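Local coordinates for protein carboxylase (Deinococcus radiodurans, PDB 5H80) that probably catalyses the ATP-dependent carboxylation of biotin, serving as the biotin carboxylase part of a single-chain bacterial carboxylase, at residues 37-40 and 41-45; 132-135 and 136-140; 355-358 and 359-363; 458-461 and 462-465. All coordinates share one frame; numbering follows the deposited sequence.

Contact 1: 37-40 and 41-45; sequences IANR and GEVAV
A strand-turn-helix unit within the biotin carboxylase N-terminal domain folds I37, N39 and R40 back onto V43 and A44. It joins strand 34-37 to helix 42-53. I37 CG2 lies anti to its backbone N (chi1 -59° for CG1) and reaches A44 CA at 3.6 Å. A44 CB fits against the loop backbone, 3.7 Å from R40 CA. The side chains of N39 and V43 cross at about a right angle. V43 CG1 sits close to the amide carbon, 3.4 Å from N39 CG. That amide is fixed at both ends. N39 OD1 accepts from R40 N on an in-plane lone pair at 2.8 Å, and N39 ND2 donates to the carbonyls of P109 and Y111. R40 is bent at chi2 and chi3, and one face of its guanidinium lies over the backbone of G41, with R40 NE 3.6 Å from G41 N. G41 is the N-cap and has a positive phi (76°). Its carbonyl takes the N-H groups of both A44 and V45. A water donates to R40 O at 3.1 Å and accepts from V43 N at 3.0 Å. R40 NH1 also forms a salt bridge with D66, and the guanidinium makes cation-pi contacts with Y418 and F407. Around this buried turn, H71 of helix 70-74 touches R40 and A44, while V59 and H108 bond to the backbones of I37 and A38.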
# COMPACT_ATOMS: atom_id res chain seq x y z
N ILE A 37 9.15 -2.23 -23.37
CA ILE A 37 9.46 -2.97 -22.11
C ILE A 37 10.11 -4.29 -22.56
O ILE A 37 9.42 -5.28 -22.95
CB ILE A 37 8.21 -3.14 -21.23
CG1 ILE A 37 7.65 -1.73 -20.89
CG2 ILE A 37 8.45 -3.95 -19.95
CD1 ILE A 37 6.39 -1.79 -20.09
N ALA A 38 11.44 -4.32 -22.62
CA ALA A 38 12.18 -5.52 -23.04
C ALA A 38 12.34 -6.59 -21.92
O ALA A 38 13.43 -6.87 -21.48
CB ALA A 38 13.54 -5.15 -23.63
N ASN A 39 11.22 -7.13 -21.47
CA ASN A 39 11.16 -7.97 -20.32
C ASN A 39 9.72 -8.57 -20.21
O ASN A 39 8.97 -8.50 -21.19
CB ASN A 39 11.55 -7.23 -18.99
CG ASN A 39 12.30 -8.13 -18.03
OD1 ASN A 39 11.86 -9.21 -17.70
ND2 ASN A 39 13.48 -7.75 -17.61
N ARG A 40 9.45 -9.28 -19.12
CA ARG A 40 8.18 -9.97 -18.96
C ARG A 40 7.81 -10.17 -17.52
O ARG A 40 8.63 -9.88 -16.63
CB ARG A 40 8.27 -11.29 -19.76
CG ARG A 40 9.50 -12.10 -19.43
CD ARG A 40 9.31 -12.97 -18.24
NE ARG A 40 8.07 -13.82 -18.16
CZ ARG A 40 7.63 -14.43 -17.04
NH1 ARG A 40 6.52 -15.17 -17.01
NH2 ARG A 40 8.34 -14.35 -15.91
N GLY A 41 6.60 -10.67 -17.22
CA GLY A 41 6.31 -11.13 -15.89
C GLY A 41 6.10 -9.92 -14.97
O GLY A 41 5.79 -8.82 -15.50
N GLU A 42 6.43 -10.11 -13.69
CA GLU A 42 6.09 -9.10 -12.64
C GLU A 42 6.78 -7.73 -12.91
O GLU A 42 6.12 -6.67 -12.88
CB GLU A 42 6.28 -9.61 -11.24
CG GLU A 42 7.71 -9.73 -10.82
CD GLU A 42 8.34 -8.41 -10.33
OE1 GLU A 42 9.53 -8.45 -10.10
OE2 GLU A 42 7.72 -7.30 -10.32
N VAL A 43 8.02 -7.73 -13.41
CA VAL A 43 8.69 -6.49 -13.76
C VAL A 43 8.09 -5.68 -14.98
O VAL A 43 8.11 -4.40 -14.89
CB VAL A 43 10.24 -6.61 -13.83
CG1 VAL A 43 10.76 -7.21 -15.11
CG2 VAL A 43 10.88 -5.26 -13.51
N ALA A 44 7.51 -6.36 -15.98
CA ALA A 44 7.05 -5.75 -17.12
C ALA A 44 5.76 -5.10 -16.59
O ALA A 44 5.47 -3.99 -17.01
CB ALA A 44 6.65 -6.72 -18.13
N VAL A 45 5.07 -5.82 -15.75
CA VAL A 45 3.80 -5.20 -15.14
C VAL A 45 4.14 -3.91 -14.31
O VAL A 45 3.48 -2.79 -14.46
CB VAL A 45 3.08 -6.30 -14.29
CG1 VAL A 45 1.96 -5.72 -13.46
CG2 VAL A 45 2.41 -7.46 -15.04
O HOH W 1 9.89 -10.11 -13.78

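Contact 2: 132-135 and 136-140; sequences VGPD and PDTLD
The side chains of D135 and T138 cross at about a right angle, and the carboxylate of D135 turns over the first turn of helix 136-142. The CG of D135 stands between its own backbone N and carbonyl carbon (chi1 67°), which brings OD1 above the start of the helix. There D135 OD1 is gripped twice by one residue. T138 N approaches nearly along the C-O bond direction and lies 2.9 Å from D135 OD1. T138 OG1 donates to the same D135 OD1 at 2.7 Å, from about 40° out of the carboxylate plane. The backbone adds to this: L139 N bonds to D135 O at 3.2 Å, and T138 N makes a weak second bond to D135 O. The side chains of P134 and L139 also cross at about a right angle. The end of the leucine meets the proline ring, with L139 CD2 3.8 Å from P134 CG. The methyl T138 CG2 lies 4.0 Å from P134 CB. Outside the turn, Y296 and P319 pack on P134, and A121 of helix 118-126 touches P136 and L139. D135 is thus the N-cap in the loop leading from strand 130-131 into helix 136-142, with a side-chain capping bond. Its two donors and its place at the helix N-terminus would probably stabilise the ionised carboxylate, although D137 OD2 brings a like charge to 5.1 Å from D135 OD1.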
# COMPACT_ATOMS: atom_id res chain seq x y z
N VAL A 132 16.94 2.79 -20.68
CA VAL A 132 16.61 3.16 -19.29
C VAL A 132 17.63 2.51 -18.36
O VAL A 132 17.37 1.41 -17.91
CB VAL A 132 15.21 2.91 -18.88
CG1 VAL A 132 14.99 3.43 -17.43
CG2 VAL A 132 14.14 3.38 -19.86
N GLY A 133 18.76 3.21 -18.15
CA GLY A 133 19.93 2.72 -17.44
C GLY A 133 21.13 3.68 -17.60
O GLY A 133 21.03 4.62 -18.39
N PRO A 134 22.24 3.43 -16.86
CA PRO A 134 23.46 4.23 -16.96
C PRO A 134 24.06 4.00 -18.35
O PRO A 134 23.52 3.14 -19.13
CB PRO A 134 24.32 3.74 -15.82
CG PRO A 134 23.93 2.39 -15.65
CD PRO A 134 22.45 2.29 -15.97
N ASP A 135 25.13 4.82 -18.60
CA ASP A 135 25.83 4.81 -19.91
C ASP A 135 26.47 3.46 -20.10
O ASP A 135 26.83 2.84 -19.13
CB ASP A 135 26.73 6.02 -20.19
CG ASP A 135 27.88 6.11 -19.33
OD1 ASP A 135 28.38 5.08 -18.80
OD2 ASP A 135 28.38 7.27 -19.22
N PRO A 136 26.52 2.95 -21.34
CA PRO A 136 27.20 1.70 -21.63
C PRO A 136 28.61 1.45 -21.06
O PRO A 136 28.85 0.34 -20.61
CB PRO A 136 27.22 1.68 -23.18
CG PRO A 136 26.03 2.51 -23.58
CD PRO A 136 26.02 3.61 -22.59
N ASP A 137 29.46 2.47 -21.02
CA ASP A 137 30.81 2.41 -20.41
C ASP A 137 30.73 2.04 -18.92
O ASP A 137 31.54 1.32 -18.38
CB ASP A 137 31.51 3.74 -20.54
CG ASP A 137 32.02 4.01 -21.92
OD1 ASP A 137 32.17 3.08 -22.74
OD2 ASP A 137 32.25 5.18 -22.19
N THR A 138 29.69 2.55 -18.26
CA THR A 138 29.42 2.19 -16.85
C THR A 138 28.92 0.77 -16.75
O THR A 138 29.24 0.09 -15.80
CB THR A 138 28.39 3.18 -16.27
OG1 THR A 138 28.92 4.48 -16.24
CG2 THR A 138 28.02 2.77 -14.77
N LEU A 139 28.04 0.30 -17.70
CA LEU A 139 27.60 -1.08 -17.77
C LEU A 139 28.83 -2.04 -17.92
O LEU A 139 28.93 -3.16 -17.33
CB LEU A 139 26.59 -1.32 -18.93
CG LEU A 139 25.22 -0.54 -18.93
CD1 LEU A 139 24.31 -0.99 -20.05
CD2 LEU A 139 24.50 -0.78 -17.61
N ASP A 140 29.74 -1.59 -18.76
CA ASP A 140 30.96 -2.43 -19.04
C ASP A 140 31.80 -2.54 -17.81
O ASP A 140 32.27 -3.63 -17.44
CB ASP A 140 31.83 -1.85 -20.16
CG ASP A 140 31.39 -2.30 -21.56
OD1 ASP A 140 30.84 -3.43 -21.71
OD2 ASP A 140 31.59 -1.49 -22.49

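Contact 3: 355-358 and 359-363; sequences ATQP and ADAAP
P358 lies with its ring against the carboxylate of D360, and the two side chains cross obliquely. The touching atom is D360 OD1, which is 3.4 Å from P358 CG and 3.6 Å from P358 CB. The CB of D360 points away from 355-358. With chi1 at 66° and chi2 at -10°, the carboxylate swings back until OD1 meets the ring carbons. The contact is one of an oxygen with carbon and is not a hydrogen bond. A second contact runs from Q357 to A361. Q357 is extended beyond CG, and its Q357 OE1 comes 3.8 Å from the methyl A361 CB. The nitrogen end of that amide is held outside the turn, where Q357 NE2 donates to the carbonyl of H251. The methyl of A361 also faces back to the turn, with A361 CB 3.4 Å from P358 O. That carbonyl has a polar partner inside the turn as well. A361 N donates to P358 O at 3.1 Å, at an N-H...O angle of 146°, from well above the carbonyl plane. H251 NE2 gives P358 O another bond and W253 NE1 bonds to A361 O, so strand 249-256 holds the loop to the four-stranded antiparallel sheet. A359 and D360 lean on I284 and T281 of helix 277-293. The whole is a type I beta turn from P358 to A361, with proline first, at the surface between helix 349-352 and strand 367-374.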
# COMPACT_ATOMS: atom_id res chain seq x y z
N ALA A 355 15.39 13.51 -2.95
CA ALA A 355 16.27 14.41 -2.23
C ALA A 355 17.77 14.05 -2.41
O ALA A 355 18.13 12.82 -2.40
CB ALA A 355 15.82 14.49 -0.80
N THR A 356 18.60 15.06 -2.62
CA THR A 356 20.06 14.84 -2.71
C THR A 356 20.51 14.96 -1.28
O THR A 356 20.27 15.99 -0.65
CB THR A 356 20.71 15.85 -3.63
OG1 THR A 356 20.08 15.78 -4.86
CG2 THR A 356 22.20 15.56 -3.82
N GLN A 357 20.98 13.84 -0.73
CA GLN A 357 21.22 13.75 0.71
C GLN A 357 22.49 13.07 1.08
O GLN A 357 22.98 12.15 0.31
CB GLN A 357 20.02 13.21 1.42
CG GLN A 357 19.59 11.81 0.93
CD GLN A 357 18.40 11.26 1.64
OE1 GLN A 357 17.69 11.95 2.36
NE2 GLN A 357 18.11 9.98 1.34
N PRO A 358 23.05 13.48 2.27
CA PRO A 358 24.31 12.87 2.68
C PRO A 358 24.16 11.46 3.21
O PRO A 358 23.09 10.98 3.52
CB PRO A 358 24.87 13.86 3.73
CG PRO A 358 23.64 14.31 4.44
CD PRO A 358 22.59 14.45 3.29
N ALA A 359 25.26 10.75 3.19
CA ALA A 359 25.35 9.40 3.65
C ALA A 359 24.76 9.20 5.05
O ALA A 359 24.22 8.16 5.29
CB ALA A 359 26.78 8.91 3.63
N ASP A 360 24.89 10.20 5.96
CA ASP A 360 24.40 10.05 7.36
C ASP A 360 23.01 10.61 7.54
O ASP A 360 22.54 10.72 8.67
CB ASP A 360 25.31 10.74 8.32
CG ASP A 360 25.33 12.20 8.18
OD1 ASP A 360 24.82 12.89 7.24
OD2 ASP A 360 26.05 12.77 9.10
N ALA A 361 22.26 10.73 6.47
CA ALA A 361 20.90 11.30 6.56
C ALA A 361 20.09 10.40 7.45
O ALA A 361 20.13 9.17 7.37
CB ALA A 361 20.21 11.47 5.22
N ALA A 362 19.26 11.00 8.29
CA ALA A 362 18.51 10.18 9.23
C ALA A 362 17.56 9.25 8.45
O ALA A 362 16.90 9.74 7.49
CB ALA A 362 17.71 11.05 10.20
N PRO A 363 17.58 7.96 8.73
CA PRO A 363 16.65 7.08 7.96
C PRO A 363 15.16 7.30 8.31
O PRO A 363 14.90 7.73 9.48
CB PRO A 363 17.08 5.67 8.27
CG PRO A 363 18.28 5.69 9.13
CD PRO A 363 18.53 7.18 9.56

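Contact 4: 458-461 and 462-465; sequences AFLQ and ALLH
F459 and L463 form the tightly packed side of this stretch of helix, and Q461 with H465 the more open one. F459 CG lies anti to its backbone N (chi1 -171°), and the ring reaches down the helix to L463. F459 CE2 is 3.9 Å from L463 CD1, and the side chains pass at a slant. L460 meets L463 more loosely, with L460 CD2 4.4 Å from L463 CD1. L464 folds over the backbone behind it, where L464 CG is 3.3 Å from L460 O. Regular helix bonds run beneath, such as L463 N to F459 O at 3.0 Å. Outside, the exposed H465 turns its ring back to the carbonyl of Q461. H465 ND1 donates to Q461 O at 2.8 Å, nearly straight at 167° and in the ring plane, from well above the carbonyl plane. H465 N comes nearly in line with the C=O bond, slightly to the opposite face, so Q461 O holds two bonds. Y493 stacks on the imidazole, and R261 makes a cation-pi contact with F459. Three elements flank helix 457-465: L460 and L464 pack on helix 434-446, F459 and L463 on helix 483-490, and L463 and L464 on L267 of strand 264-270.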
# COMPACT_ATOMS: atom_id res chain seq x y z
N ALA A 458 4.41 -22.17 2.70
CA ALA A 458 4.75 -22.77 4.04
C ALA A 458 6.16 -22.56 4.48
O ALA A 458 6.41 -22.34 5.66
CB ALA A 458 4.42 -24.29 4.09
N PHE A 459 7.10 -22.69 3.56
CA PHE A 459 8.47 -22.44 3.88
C PHE A 459 8.79 -21.00 4.36
O PHE A 459 9.48 -20.82 5.35
CB PHE A 459 9.30 -22.86 2.75
CG PHE A 459 10.76 -22.85 3.05
CD1 PHE A 459 11.35 -23.95 3.69
CD2 PHE A 459 11.56 -21.81 2.69
CE1 PHE A 459 12.70 -23.97 3.98
CE2 PHE A 459 12.89 -21.83 3.02
CZ PHE A 459 13.48 -22.89 3.63
N LEU A 460 8.14 -20.03 3.70
CA LEU A 460 8.17 -18.57 4.04
C LEU A 460 7.64 -18.37 5.43
O LEU A 460 8.32 -17.68 6.18
CB LEU A 460 7.35 -17.75 3.00
CG LEU A 460 8.13 -17.56 1.66
CD1 LEU A 460 7.29 -16.88 0.57
CD2 LEU A 460 9.52 -16.99 1.67
N GLN A 461 6.53 -19.02 5.79
CA GLN A 461 6.00 -18.96 7.12
C GLN A 461 6.95 -19.60 8.15
O GLN A 461 7.18 -18.99 9.23
CB GLN A 461 4.55 -19.46 7.15
CG GLN A 461 3.59 -18.38 6.65
CD GLN A 461 2.28 -18.93 6.21
OE1 GLN A 461 2.10 -19.38 5.04
NE2 GLN A 461 1.36 -18.96 7.13
N ALA A 462 7.66 -20.69 7.83
CA ALA A 462 8.58 -21.23 8.83
C ALA A 462 9.73 -20.26 9.11
O ALA A 462 10.25 -20.09 10.26
CB ALA A 462 9.10 -22.59 8.40
N LEU A 463 10.20 -19.59 8.03
CA LEU A 463 11.24 -18.56 8.10
C LEU A 463 10.82 -17.45 9.01
O LEU A 463 11.54 -17.08 9.94
CB LEU A 463 11.67 -17.99 6.70
CG LEU A 463 12.47 -18.91 5.75
CD1 LEU A 463 12.65 -18.22 4.43
CD2 LEU A 463 13.81 -19.33 6.35
N LEU A 464 9.63 -16.94 8.79
CA LEU A 464 9.18 -15.80 9.53
C LEU A 464 8.93 -16.02 11.03
O LEU A 464 9.05 -15.00 11.74
CB LEU A 464 7.93 -15.19 8.90
CG LEU A 464 8.11 -14.61 7.49
CD1 LEU A 464 6.75 -14.61 6.89
CD2 LEU A 464 8.82 -13.22 7.50
N HIS A 465 8.68 -17.25 11.43
CA HIS A 465 8.52 -17.67 12.86
C HIS A 465 9.80 -18.12 13.53
O HIS A 465 9.79 -18.33 14.76
CB HIS A 465 7.48 -18.78 12.93
CG HIS A 465 6.09 -18.32 12.65
ND1 HIS A 465 5.54 -18.36 11.41
CD2 HIS A 465 5.11 -17.87 13.48
CE1 HIS A 465 4.29 -17.96 11.46
NE2 HIS A 465 4.01 -17.65 12.71

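In the fold
Contacts 1 and 2 both follow strands of the five-stranded parallel sheet, 34-37 and 130-131, with strand 106-108 between them. Their centres are 20 Å apart and their nearest atoms about 8 Å. Contact 3 lies at the surface beside the four-stranded antiparallel sheet, 25 Å from contact 2 between centres. Contact 4 belongs to the C-terminal part, on the opposite side of the chain's centre from contact 2, at 38 Å. E42 OE1 of contact 1 is hydrogen-bonded to Y111 OH and salt-bridged to K424 of strand 421-429. That strand shares its sheet with strand 264-270, on which contact 4 packs. Contact 1 is 31 Å from contact 3 and 28 Å from contact 4 between centres.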